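Local coordinates for protein Csc2 (Thermofilum pendens, PDB 4TXD) that probably binds CRISPR RNA as the Cas7-family backbone subunit of a type I-D interference complex, and carries a bound zinc ion, at residues V56-A61 and G238-G243; T78-S83 and T294-A299; G136-S141 and L178-N183. All blocks are in the same frame, centred on the assembly; numbering follows the deposited sequence.

Interaction 1: residues V56-A61 and G238-G243; sequences VFLVRA and GTVFIG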
ATOM      1  N   VAL A  56       6.315  -1.519  -9.851  1.00 23.98           N
ATOM      2  CA  VAL A  56       6.651  -2.946  -9.805  1.00 22.83           C
ATOM      3  C   VAL A  56       7.715  -3.145  -8.755  1.00 22.87           C
ATOM      4  O   VAL A  56       8.676  -2.365  -8.671  1.00 26.61           O
ATOM      5  CB  VAL A  56       7.134  -3.474 -11.176  1.00 20.79           C
ATOM      6  CG1 VAL A  56       7.659  -4.915 -11.068  1.00 24.27           C
ATOM      7  CG2 VAL A  56       6.006  -3.413 -12.187  1.00 24.90           C
ATOM      8  N   PHE A  57       7.542  -4.180  -7.941  1.00 20.78           N
ATOM      9  CA  PHE A  57       8.401  -4.399  -6.808  1.00 21.71           C
ATOM     10  C   PHE A  57       8.609  -5.883  -6.526  1.00 24.71           C
ATOM     11  O   PHE A  57       7.899  -6.743  -7.060  1.00 21.30           O
ATOM     12  CB  PHE A  57       7.838  -3.684  -5.559  1.00 23.97           C
ATOM     13  CG  PHE A  57       6.441  -4.128  -5.158  1.00 25.63           C
ATOM     14  CD1 PHE A  57       5.309  -3.571  -5.756  1.00 21.67           C
ATOM     15  CD2 PHE A  57       6.265  -5.071  -4.154  1.00 22.52           C
ATOM     16  CE1 PHE A  57       4.018  -3.982  -5.372  1.00 22.27           C
ATOM     17  CE2 PHE A  57       4.982  -5.489  -3.761  1.00 22.18           C
ATOM     18  CZ  PHE A  57       3.858  -4.935  -4.373  1.00 21.09           C
ATOM     19  N   LEU A  58       9.588  -6.170  -5.692  1.00 22.21           N
ATOM     20  CA  LEU A  58       9.877  -7.506  -5.242  1.00 22.06           C
ATOM     21  C   LEU A  58       9.650  -7.630  -3.756  1.00 23.35           C
ATOM     22  O   LEU A  58       9.966  -6.757  -3.025  1.00 22.95           O
ATOM     23  CB  LEU A  58      11.328  -7.871  -5.528  1.00 22.64           C
ATOM     24  CG  LEU A  58      11.780  -7.955  -6.966  1.00 24.94           C
ATOM     25  CD1 LEU A  58      13.234  -8.358  -7.074  1.00 22.10           C
ATOM     26  CD2 LEU A  58      10.878  -8.847  -7.777  1.00 23.67           C
ATOM     27  N   VAL A  59       9.116  -8.758  -3.338  1.00 21.29           N
ATOM     28  CA  VAL A  59       9.024  -9.106  -1.937  1.00 19.71           C
ATOM     29  C   VAL A  59       9.827 -10.383  -1.690  1.00 24.99           C
ATOM     30  O   VAL A  59       9.545 -11.423  -2.287  1.00 24.46           O
ATOM     31  CB  VAL A  59       7.565  -9.337  -1.495  1.00 20.65           C
ATOM     32  CG1 VAL A  59       7.507  -9.621   0.010  1.00 17.19           C
ATOM     33  CG2 VAL A  59       6.704  -8.130  -1.868  1.00 22.07           C
ATOM     34  N   ARG A  60      10.832 -10.314  -0.829  1.00 23.63           N
ATOM     35  CA  ARG A  60      11.611 -11.510  -0.544  1.00 25.47           C
ATOM     36  C   ARG A  60      11.488 -11.955   0.909  1.00 22.22           C
ATOM     37  O   ARG A  60      11.669 -11.176   1.849  1.00 26.35           O
ATOM     38  CB  ARG A  60      13.084 -11.295  -0.902  1.00 26.75           C
ATOM     39  CG  ARG A  60      13.847 -12.605  -0.979  1.00 27.04           C
ATOM     40  CD  ARG A  60      15.295 -12.413  -1.327  1.00 35.57           C
ATOM     41  NE  ARG A  60      15.886 -13.688  -1.718  1.00 41.45           N
ATOM     42  CZ  ARG A  60      17.188 -13.880  -1.879  1.00 51.25           C
ATOM     43  NH1 ARG A  60      18.023 -12.877  -1.669  1.00 46.82           N
ATOM     44  NH2 ARG A  60      17.651 -15.070  -2.247  1.00 32.02           N
ATOM     45  N   ALA A  61      11.179 -13.234   1.078  1.00 20.52           N
ATOM     46  CA  ALA A  61      11.101 -13.857   2.387  1.00 20.93           C
ATOM     47  C   ALA A  61      12.488 -13.982   3.047  1.00 23.90           C
ATOM     48  O   ALA A  61      13.355 -14.698   2.541  1.00 24.20           O
ATOM     49  CB  ALA A  61      10.453 -15.235   2.256  1.00 21.65           C
ATOM     50  N   GLY A 238      14.052 -16.991   1.242  1.00 20.46           N
ATOM     51  CA  GLY A 238      14.621 -16.710  -0.067  1.00 24.93           C
ATOM     52  C   GLY A 238      13.625 -16.660  -1.216  1.00 25.10           C
ATOM     53  O   GLY A 238      13.949 -16.159  -2.284  1.00 22.67           O
ATOM     54  N   THR A 239      12.421 -17.193  -1.013  1.00 24.22           N
ATOM     55  CA  THR A 239      11.381 -17.124  -2.036  1.00 19.49           C
ATOM     56  C   THR A 239      11.139 -15.677  -2.418  1.00 19.03           C
ATOM     57  O   THR A 239      10.990 -14.821  -1.545  1.00 21.80           O
ATOM     58  CB  THR A 239      10.048 -17.742  -1.538  1.00 20.21           C
ATOM     59  OG1 THR A 239      10.246 -19.127  -1.222  1.00 24.67           O
ATOM     60  CG2 THR A 239       8.949 -17.596  -2.580  1.00 17.34           C
ATOM     61  N   VAL A 240      11.080 -15.395  -3.710  1.00 18.27           N
ATOM     62  CA  VAL A 240      10.763 -14.031  -4.120  1.00 22.55           C
ATOM     63  C   VAL A 240       9.372 -13.953  -4.773  1.00 22.21           C
ATOM     64  O   VAL A 240       8.981 -14.837  -5.536  1.00 20.30           O
ATOM     65  CB  VAL A 240      11.850 -13.463  -5.080  1.00 22.63           C
ATOM     66  CG1 VAL A 240      11.908 -14.261  -6.398  1.00 22.44           C
ATOM     67  CG2 VAL A 240      11.588 -11.985  -5.358  1.00 20.53           C
ATOM     68  N   PHE A 241       8.628 -12.898  -4.435  1.00 19.02           N
ATOM     69  CA  PHE A 241       7.325 -12.596  -5.028  1.00 18.26           C
ATOM     70  C   PHE A 241       7.411 -11.358  -5.904  1.00 17.70           C
ATOM     71  O   PHE A 241       8.009 -10.359  -5.504  1.00 22.63           O
ATOM     72  CB  PHE A 241       6.265 -12.316  -3.959  1.00 18.70           C
ATOM     73  CG  PHE A 241       5.988 -13.470  -3.023  1.00 22.73           C
ATOM     74  CD1 PHE A 241       6.904 -13.824  -2.034  1.00 18.06           C
ATOM     75  CD2 PHE A 241       4.766 -14.138  -3.089  1.00 18.56           C
ATOM     76  CE1 PHE A 241       6.634 -14.858  -1.159  1.00 18.34           C
ATOM     77  CE2 PHE A 241       4.468 -15.164  -2.223  1.00 14.80           C
ATOM     78  CZ  PHE A 241       5.408 -15.535  -1.245  1.00 19.47           C
ATOM     79  N   ILE A 242       6.757 -11.385  -7.035  1.00 20.03           N
ATOM     80  CA  ILE A 242       6.690 -10.227  -7.880  1.00 23.47           C
ATOM     81  C   ILE A 242       5.381  -9.484  -7.673  1.00 21.33           C
ATOM     82  O   ILE A 242       4.346 -10.054  -7.782  1.00 19.74           O
ATOM     83  CB  ILE A 242       6.835 -10.583  -9.353  1.00 19.91           C
ATOM     84  CG1 ILE A 242       8.171 -11.246  -9.603  1.00 18.36           C
ATOM     85  CG2 ILE A 242       6.698  -9.350 -10.203  1.00 20.85           C
ATOM     86  CD1 ILE A 242       8.319 -11.812 -10.963  1.00 21.67           C
ATOM     87  N   GLY A 243       5.487  -8.205  -7.368  1.00 20.68           N
ATOM     88  CA  GLY A 243       4.324  -7.393  -7.057  1.00 22.07           C
ATOM     89  C   GLY A 243       4.158  -6.215  -7.994  1.00 24.54           C
ATOM     90  O   GLY A 243       5.117  -5.762  -8.624  1.00 22.22           O
TER
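Phe57 and Val59 pair with Gly243 and Phe241 as two antiparallel hydrogen-bonded pairs, each joined by two backbone bonds; Phe241 N to Val59 O is 2.8 Å. Between and beyond them Leu58-Ile242 and Arg60-Val240 form non-hydrogen-bonded pairs, and the strand axes run at 156°. The ladder is carried past the regular strand by Ala61 N donating to Thr239 O and by Gly238 N donating to Ala61 O at 2.7 Å.

Glycine shapes both ends. The Phe57 ring, with CG between its backbone N and carbonyl carbon (chi1 59°), folds over its partner, and Gly243 CA stands 3.8 Å from the ring centroid in a CH-pi contact over the face. A CB there would collide with the ring. At phi 91° a CB on Gly238 would crowd the preceding carbonyl O.

The polar side-chain contact belongs to Arg60, whose chain, extended from CG to NE, reaches across to the turn at Gly238. Its NE gives a nearly straight bond to Gly238 O (3.2 Å), in the guanidinium plane at its edge.

Apolar contacts divide between the two faces of the sheet. Leu58 CD2 meets Val240 CG2 at 4.0 Å and also reaches Ile242 CG1, while on the face of Phe57 the CB atoms of Val59 and Phe241 lie 4.1 Å apart.

Strand 277-288 flanks 52-61 and 197-204 flanks 240-247 in the antiparallel sheet, consistent with the RRM-like domain of Cas7 proteins. Helix 307-321 covers Leu58, Val240 and Ile242, its Tyr307 making a cation-pi contact with Arg60; Phe57 packs on Phe199 and Phe241 on Ala202 and Ala204.

Interaction 2: residues T78-S83 and T294-A299; sequences TTLEYS and TAYDLA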
ATOM      1  N   THR A  78      -1.819 -20.310  -6.035  1.00 18.93           N
ATOM      2  CA  THR A  78      -2.459 -20.029  -7.307  1.00 19.64           C
ATOM      3  C   THR A  78      -1.593 -20.567  -8.440  1.00 23.73           C
ATOM      4  O   THR A  78      -0.413 -20.826  -8.257  1.00 20.51           O
ATOM      5  CB  THR A  78      -2.703 -18.514  -7.493  1.00 20.73           C
ATOM      6  OG1 THR A  78      -3.602 -18.309  -8.585  1.00 24.68           O
ATOM      7  CG2 THR A  78      -1.375 -17.763  -7.763  1.00 19.75           C
ATOM      8  N   THR A  79      -2.179 -20.735  -9.618  1.00 21.79           N
ATOM      9  CA  THR A  79      -1.452 -21.349 -10.729  1.00 22.66           C
ATOM     10  C   THR A  79      -0.819 -20.348 -11.684  1.00 22.11           C
ATOM     11  O   THR A  79      -1.484 -19.447 -12.173  1.00 26.85           O
ATOM     12  CB  THR A  79      -2.391 -22.266 -11.553  1.00 35.06           C
ATOM     13  OG1 THR A  79      -2.899 -23.292 -10.700  1.00 36.26           O
ATOM     14  CG2 THR A  79      -1.650 -22.896 -12.747  1.00 23.62           C
ATOM     15  N   LEU A  80       0.448 -20.535 -11.979  1.00 18.82           N
ATOM     16  CA  LEU A  80       1.111 -19.817 -13.022  1.00 19.91           C
ATOM     17  C   LEU A  80       1.198 -20.709 -14.242  1.00 24.24           C
ATOM     18  O   LEU A  80       1.745 -21.748 -14.166  1.00 24.28           O
ATOM     19  CB  LEU A  80       2.534 -19.492 -12.631  1.00 28.12           C
ATOM     20  CG  LEU A  80       2.906 -18.406 -11.663  1.00 31.97           C
ATOM     21  CD1 LEU A  80       4.411 -18.362 -11.555  1.00 21.99           C
ATOM     22  CD2 LEU A  80       2.367 -17.086 -12.120  1.00 28.01           C
ATOM     23  N   GLU A  81       0.636 -20.268 -15.347  1.00 25.13           N
ATOM     24  CA  GLU A  81       0.796 -20.938 -16.625  1.00 26.74           C
ATOM     25  C   GLU A  81       1.941 -20.287 -17.374  1.00 36.49           C
ATOM     26  O   GLU A  81       2.015 -19.059 -17.470  1.00 31.52           O
ATOM     27  CB  GLU A  81      -0.487 -20.870 -17.449  1.00 27.98           C
ATOM     28  CG  GLU A  81      -1.082 -22.235 -17.735  1.00 58.08           C
ATOM     29  CD  GLU A  81      -2.446 -22.411 -17.115  1.00 70.08           C
ATOM     30  OE1 GLU A  81      -3.265 -21.472 -17.217  1.00 62.48           O
ATOM     31  OE2 GLU A  81      -2.698 -23.485 -16.526  1.00 70.16           O
ATOM     32  N   TYR A  82       2.849 -21.110 -17.883  1.00 25.62           N
ATOM     33  CA  TYR A  82       4.014 -20.605 -18.599  1.00 31.25           C
ATOM     34  C   TYR A  82       4.414 -21.590 -19.697  1.00 30.81           C
ATOM     35  O   TYR A  82       3.710 -22.580 -19.932  1.00 31.74           O
ATOM     36  CB  TYR A  82       5.170 -20.345 -17.633  1.00 28.47           C
ATOM     37  CG  TYR A  82       5.733 -21.577 -16.943  1.00 30.94           C
ATOM     38  CD1 TYR A  82       5.052 -22.198 -15.900  1.00 23.34           C
ATOM     39  CD2 TYR A  82       6.970 -22.091 -17.309  1.00 32.96           C
ATOM     40  CE1 TYR A  82       5.574 -23.311 -15.259  1.00 25.69           C
ATOM     41  CE2 TYR A  82       7.511 -23.199 -16.669  1.00 35.00           C
ATOM     42  CZ  TYR A  82       6.812 -23.812 -15.648  1.00 29.07           C
ATOM     43  OH  TYR A  82       7.352 -24.918 -15.015  1.00 29.13           O
ATOM     44  N   SER A  83       5.522 -21.309 -20.379  1.00 41.09           N
ATOM     45  CA  SER A  83       5.891 -22.059 -21.579  1.00 55.29           C
ATOM     46  C   SER A  83       6.131 -23.540 -21.290  1.00 37.78           C
ATOM     47  O   SER A  83       5.713 -24.411 -22.054  1.00 51.90           O
ATOM     48  CB  SER A  83       7.141 -21.455 -22.228  1.00 49.61           C
ATOM     49  OG  SER A  83       8.262 -21.600 -21.373  1.00 63.59           O
ATOM     50  N   THR A 294       1.342  -6.738 -15.728  1.00 28.87           N
ATOM     51  CA  THR A 294       0.658  -7.217 -14.519  1.00 22.93           C
ATOM     52  C   THR A 294       1.623  -8.086 -13.740  1.00 29.37           C
ATOM     53  O   THR A 294       2.521  -8.692 -14.329  1.00 24.75           O
ATOM     54  CB  THR A 294      -0.631  -8.051 -14.810  1.00 30.05           C
ATOM     55  OG1 THR A 294      -0.279  -9.325 -15.364  1.00 23.77           O
ATOM     56  CG2 THR A 294      -1.617  -7.322 -15.751  1.00 31.05           C
ATOM     57  N   ALA A 295       1.435  -8.190 -12.443  1.00 18.97           N
ATOM     58  CA  ALA A 295       2.285  -9.026 -11.645  1.00 23.49           C
ATOM     59  C   ALA A 295       2.250 -10.477 -12.135  1.00 22.98           C
ATOM     60  O   ALA A 295       3.246 -11.116 -12.209  1.00 24.70           O
ATOM     61  CB  ALA A 295       1.883  -8.959 -10.202  1.00 20.40           C
ATOM     62  N   TYR A 296       1.071 -10.951 -12.461  1.00 20.99           N
ATOM     63  CA  TYR A 296       0.915 -12.282 -12.998  1.00 20.52           C
ATOM     64  C   TYR A 296       1.781 -12.544 -14.225  1.00 23.63           C
ATOM     65  O   TYR A 296       2.453 -13.505 -14.281  1.00 19.96           O
ATOM     66  CB  TYR A 296      -0.533 -12.598 -13.343  1.00 18.78           C
ATOM     67  CG  TYR A 296      -0.689 -13.964 -13.969  1.00 20.38           C
ATOM     68  CD1 TYR A 296      -0.845 -15.079 -13.201  1.00 20.49           C
ATOM     69  CD2 TYR A 296      -0.633 -14.132 -15.323  1.00 23.09           C
ATOM     70  CE1 TYR A 296      -0.964 -16.312 -13.754  1.00 23.31           C
ATOM     71  CE2 TYR A 296      -0.744 -15.368 -15.887  1.00 27.27           C
ATOM     72  CZ  TYR A 296      -0.913 -16.460 -15.095  1.00 29.49           C
ATOM     73  OH  TYR A 296      -1.036 -17.674 -15.636  1.00 27.87           O
ATOM     74  N   ASP A 297       1.707 -11.670 -15.211  1.00 23.47           N
ATOM     75  CA  ASP A 297       2.454 -11.868 -16.430  1.00 25.91           C
ATOM     76  C   ASP A 297       3.945 -11.870 -16.162  1.00 26.68           C
ATOM     77  O   ASP A 297       4.661 -12.629 -16.716  1.00 25.85           O
ATOM     78  CB  ASP A 297       2.070 -10.837 -17.487  1.00 24.48           C
ATOM     79  CG  ASP A 297       0.676 -11.015 -17.975  1.00 31.86           C
ATOM     80  OD1 ASP A 297       0.195 -12.122 -18.002  1.00 33.40           O
ATOM     81  OD2 ASP A 297       0.058 -10.045 -18.346  1.00 37.63           O
ATOM     82  N   LEU A 298       4.383 -11.004 -15.276  1.00 22.28           N
ATOM     83  CA  LEU A 298       5.781 -10.915 -14.958  1.00 21.37           C
ATOM     84  C   LEU A 298       6.273 -12.182 -14.282  1.00 23.77           C
ATOM     85  O   LEU A 298       7.299 -12.690 -14.593  1.00 25.85           O
ATOM     86  CB  LEU A 298       6.055  -9.695 -14.108  1.00 22.35           C
ATOM     87  CG  LEU A 298       5.855  -8.350 -14.800  1.00 21.44           C
ATOM     88  CD1 LEU A 298       5.965  -7.209 -13.828  1.00 23.41           C
ATOM     89  CD2 LEU A 298       6.861  -8.180 -15.901  1.00 24.44           C
ATOM     90  N   ALA A 299       5.495 -12.679 -13.356  1.00 22.81           N
ATOM     91  CA  ALA A 299       5.833 -13.889 -12.665  1.00 21.60           C
ATOM     92  C   ALA A 299       5.847 -15.080 -13.616  1.00 22.68           C
ATOM     93  O   ALA A 299       6.706 -15.876 -13.555  1.00 23.19           O
ATOM     94  CB  ALA A 299       4.891 -14.137 -11.523  1.00 18.39           C
TER
HETATM   95  O   HOH W   1      -3.713 -19.359 -14.273  1.00 49.08           O
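A strand-to-helix contact joins edge strand 77-82 of the antiparallel sheet to the N-terminal part of helix 295-301, and it rests mainly on Tyr296 and Leu80. The short axes come within 8.7 Å at an angle of 57°, so the helix must reach across with side chains, chiefly Tyr296, which meets backbone and side-chain atoms of the strand.

The polar evidence is one hydrogen bond: Glu81 N donates to Tyr296 OH at 3.1 Å, with an N-H...O angle of 168°. Tyr296 can deliver its hydroxyl there because CG stands anti to the backbone N (chi1 177°), carrying the ring out from the helix to the strand. Thr79 O approaches the edge of this ring in its plane, 3.5 Å from CE1. A water donates to Thr79 O and makes a weak link to Tyr296 OH, which adds solvent to this margin.

The apolar evidence comes from Leu80. Its CD2 lies 3.8 Å from Tyr296 CE1 and 3.9 Å from Ala299 CB, and the side chains of Leu80 and Tyr296 lie alongside, pointing opposite ways. Ala299, three residues after Tyr296 and so on the same side of the helix, forms the buried side together with Leu80.

Strand 85-92 pairs with 77-82 and packs Val89 on Leu80, while Phe203 of strand 197-204 touches both Ala295 and Ala299.

Interaction 3: residues G136-S141 and L178-N183; sequences GFKKVS and LTEQHN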
ATOM      1  N   GLY A 136     -15.361  19.128  10.888  1.00 29.59           N
ATOM      2  CA  GLY A 136     -16.385  18.272  11.442  1.00 25.80           C
ATOM      3  C   GLY A 136     -15.899  16.956  12.014  1.00 25.68           C
ATOM      4  O   GLY A 136     -16.671  16.230  12.634  1.00 30.04           O
ATOM      5  N   PHE A 137     -14.633  16.633  11.819  1.00 29.34           N
ATOM      6  CA  PHE A 137     -14.124  15.374  12.297  1.00 27.44           C
ATOM      7  C   PHE A 137     -14.107  15.256  13.819  1.00 30.61           C
ATOM      8  O   PHE A 137     -13.854  16.201  14.497  1.00 31.54           O
ATOM      9  CB  PHE A 137     -12.761  15.089  11.694  1.00 29.84           C
ATOM     10  CG  PHE A 137     -12.792  14.844  10.224  1.00 29.33           C
ATOM     11  CD1 PHE A 137     -13.064  13.598   9.730  1.00 24.78           C
ATOM     12  CD2 PHE A 137     -12.547  15.844   9.354  1.00 21.93           C
ATOM     13  CE1 PHE A 137     -13.110  13.380   8.397  1.00 22.82           C
ATOM     14  CE2 PHE A 137     -12.578  15.624   8.024  1.00 27.31           C
ATOM     15  CZ  PHE A 137     -12.858  14.388   7.539  1.00 21.53           C
ATOM     16  N   LYS A 138     -14.368  14.068  14.315  1.00 28.00           N
ATOM     17  CA  LYS A 138     -14.563  13.844  15.740  1.00 35.66           C
ATOM     18  C   LYS A 138     -13.318  13.312  16.441  1.00 39.29           C
ATOM     19  O   LYS A 138     -13.095  13.613  17.609  1.00 36.26           O
ATOM     20  CB  LYS A 138     -15.726  12.871  15.962  1.00 29.73           C
ATOM     21  CG  LYS A 138     -17.085  13.480  15.650  1.00 31.20           C
ATOM     22  CD  LYS A 138     -18.212  12.514  15.992  1.00 33.67           C
ATOM     23  CE  LYS A 138     -19.558  13.129  15.682  1.00 33.53           C
ATOM     24  NZ  LYS A 138     -20.659  12.164  15.928  1.00 37.43           N
ATOM     25  N   LYS A 139     -12.515  12.537  15.752  1.00 31.59           N
ATOM     26  CA  LYS A 139     -11.316  12.013  16.363  1.00 41.28           C
ATOM     27  C   LYS A 139     -10.193  13.029  16.341  1.00 40.34           C
ATOM     28  O   LYS A 139      -9.258  12.894  15.614  1.00 40.66           O
ATOM     29  CB  LYS A 139     -10.909  10.733  15.677  1.00 37.57           C
ATOM     30  CG  LYS A 139     -11.677   9.543  16.195  1.00 57.01           C
ATOM     31  CD  LYS A 139     -13.096   9.438  15.669  1.00 62.31           C
ATOM     32  CE  LYS A 139     -13.802   8.186  16.167  1.00 56.42           C
ATOM     33  NZ  LYS A 139     -13.487   6.995  15.358  1.00 45.64           N
ATOM     34  N   VAL A 140     -10.327  14.060  17.146  1.00 37.79           N
ATOM     35  CA  VAL A 140      -9.403  15.154  17.082  1.00 48.09           C
ATOM     36  C   VAL A 140      -8.685  15.461  18.390  1.00 49.52           C
ATOM     37  O   VAL A 140      -8.535  16.596  18.743  1.00 42.33           O
ATOM     38  CB  VAL A 140     -10.085  16.400  16.527  1.00 42.62           C
ATOM     39  CG1 VAL A 140     -10.493  16.152  15.093  1.00 35.98           C
ATOM     40  CG2 VAL A 140     -11.294  16.732  17.339  1.00 38.56           C
ATOM     41  N   SER A 141      -8.225  14.433  19.074  1.00 36.56           N
ATOM     42  CA  SER A 141      -7.420  14.646  20.253  1.00 35.48           C
ATOM     43  C   SER A 141      -6.093  15.259  19.866  1.00 46.99           C
ATOM     44  O   SER A 141      -5.594  15.007  18.808  1.00 44.78           O
ATOM     45  CB  SER A 141      -7.193  13.336  20.970  1.00 46.60           C
ATOM     46  OG  SER A 141      -6.143  13.435  21.876  1.00 52.69           O
ATOM     47  N   LEU A 178     -16.649   5.882   6.221  1.00 22.48           N
ATOM     48  CA  LEU A 178     -16.924   6.927   7.213  1.00 21.06           C
ATOM     49  C   LEU A 178     -18.419   7.136   7.445  1.00 27.18           C
ATOM     50  O   LEU A 178     -19.233   6.986   6.530  1.00 22.91           O
ATOM     51  CB  LEU A 178     -16.275   8.249   6.788  1.00 22.98           C
ATOM     52  CG  LEU A 178     -14.766   8.170   6.535  1.00 25.78           C
ATOM     53  CD1 LEU A 178     -14.209   9.555   6.159  1.00 26.41           C
ATOM     54  CD2 LEU A 178     -14.048   7.573   7.745  1.00 21.96           C
ATOM     55  N   THR A 179     -18.768   7.459   8.686  1.00 24.61           N
ATOM     56  CA  THR A 179     -20.148   7.713   9.084  1.00 28.24           C
ATOM     57  C   THR A 179     -20.199   8.913  10.020  1.00 29.31           C
ATOM     58  O   THR A 179     -19.199   9.624  10.204  1.00 27.74           O
ATOM     59  CB  THR A 179     -20.787   6.513   9.814  1.00 31.72           C
ATOM     60  OG1 THR A 179     -20.147   6.334  11.084  1.00 28.61           O
ATOM     61  CG2 THR A 179     -20.692   5.229   8.994  1.00 26.35           C
ATOM     62  N   GLU A 180     -21.357   9.114  10.641  1.00 25.04           N
ATOM     63  CA  GLU A 180     -21.519  10.183  11.616  1.00 25.85           C
ATOM     64  C   GLU A 180     -20.612   9.971  12.834  1.00 28.01           C
ATOM     65  O   GLU A 180     -20.337  10.904  13.582  1.00 30.69           O
ATOM     66  CB  GLU A 180     -22.980  10.289  12.061  1.00 28.01           C
ATOM     67  CG  GLU A 180     -23.293  11.565  12.819  1.00 28.43           C
ATOM     68  CD  GLU A 180     -24.728  11.606  13.309  1.00 43.24           C
ATOM     69  OE1 GLU A 180     -25.472  10.628  13.061  1.00 34.34           O
ATOM     70  OE2 GLU A 180     -25.112  12.619  13.933  1.00 40.79           O
ATOM     71  N   GLN A 181     -20.152   8.745  13.037  1.00 29.10           N
ATOM     72  CA  GLN A 181     -19.199   8.485  14.115  1.00 35.30           C
ATOM     73  C   GLN A 181     -17.858   9.174  13.868  1.00 34.62           C
ATOM     74  O   GLN A 181     -17.134   9.510  14.809  1.00 34.82           O
ATOM     75  CB  GLN A 181     -19.003   6.983  14.291  1.00 36.09           C
ATOM     76  CG  GLN A 181     -20.270   6.279  14.729  1.00 47.97           C
ATOM     77  CD  GLN A 181     -19.993   5.017  15.520  1.00 76.88           C
ATOM     78  OE1 GLN A 181     -18.954   4.894  16.168  1.00 82.46           O
ATOM     79  NE2 GLN A 181     -20.925   4.071  15.471  1.00 83.64           N
ATOM     80  N   HIS A 182     -17.537   9.418  12.603  1.00 28.69           N
ATOM     81  CA  HIS A 182     -16.252  10.012  12.260  1.00 25.48           C
ATOM     82  C   HIS A 182     -16.342  11.506  12.078  1.00 35.79           C
ATOM     83  O   HIS A 182     -15.403  12.234  12.379  1.00 29.42           O
ATOM     84  CB  HIS A 182     -15.696   9.358  10.992  1.00 27.23           C
ATOM     85  CG  HIS A 182     -15.634   7.868  11.089  1.00 30.56           C
ATOM     86  ND1 HIS A 182     -16.682   7.057  10.716  1.00 29.69           N
ATOM     87  CD2 HIS A 182     -14.674   7.046  11.578  1.00 29.08           C
ATOM     88  CE1 HIS A 182     -16.361   5.793  10.944  1.00 34.51           C
ATOM     89  NE2 HIS A 182     -15.149   5.761  11.471  1.00 30.75           N
ATOM     90  N   ASN A 183     -17.477  11.963  11.572  1.00 30.30           N
ATOM     91  CA  ASN A 183     -17.626  13.359  11.240  1.00 25.94           C
ATOM     92  C   ASN A 183     -19.067  13.779  11.523  1.00 32.06           C
ATOM     93  O   ASN A 183     -20.013  13.130  11.070  1.00 27.74           O
ATOM     94  CB  ASN A 183     -17.240  13.606   9.772  1.00 26.07           C
ATOM     95  CG  ASN A 183     -17.156  15.076   9.430  1.00 32.37           C
ATOM     96  OD1 ASN A 183     -18.122  15.814   9.605  1.00 27.06           O
ATOM     97  ND2 ASN A 183     -15.987  15.518   8.952  1.00 27.57           N
TER
HETATM   98  O   HOH W   2     -22.697  13.863  15.704  1.00 52.14           O
HETATM   99  O   HOH W   3     -12.684  11.717  13.028  1.00 29.28           O
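Phe137 and Asn183 form the tightly packed part of this contact between two loops. The amide nitrogen Asn183 ND2 sits 3.3 Å above the Phe137 ring plane, over its centre, and the ring and amide planes are 74° apart. Asn183 reaches the ring with CG anti to its backbone N (chi1 -170°). The amide is fixed at both ends, ND2 donating to Leu135 O and OD1 accepting from Lys185 N. Gly136, with phi 101°, closes helix 118-134 in a Schellman motif; a CB there would run into Asn183 OD1. A single bridge joins the backbones, with the CA atoms of Phe137 and Asn183 4.2 Å apart and Lys138 N donating to His182 O at 2.9 Å. Replacing Phe137 by an alanine would probably leave the Asn183 amide without its aromatic cover and open a gap beside Phe167 and Met358.

The solvent side is looser and depends on lysines. Lys138, extended beyond CG, lays its methylenes along the carbonyls of Gln181 and Glu180, and NZ donates to Glu180 O at 2.7 Å. A water accepts from the same NZ and donates to Glu180 OE2, so the carboxylate is reached indirectly, its OE2 4.9 Å from the amine. A second water accepts from Lys139 N and donates to His182 O, which therefore receives two donors. Lys139 bends back until NZ is 4.0 Å from His182 CD2, but its hydrogen bond goes to Met164 O.

Lys139 also touches Asp165, a zinc ligand, placing this margin beside the metal site. On the buried side, helix 343-365 packs Met358 and Val359 on Phe137, and Val359 also meets Asn183; helix 118-134 ends just before Gly136.

How the interactions relate
From the N terminus the chain lays down 56-61 and then 78-83, passes through 136-141 and 178-183, where interaction 3 closes the shortest loop, reaches 238-243, closing interaction 1, and finally 294-299, closing interaction 2. Interactions 1 and 2 cross, since their segments alternate, whereas interaction 3 falls within the span of both. The crossing pair touches in space: Ile242 CD1 comes within 3.7 Å of Ala299 CA, so helix 295-301 links a central strand pair to the edge strand of one sheet. Interaction 3 lies on the opposite side of the chain's centre, its nearest atoms about 25 Å from interaction 1, and joins loops near the zinc site.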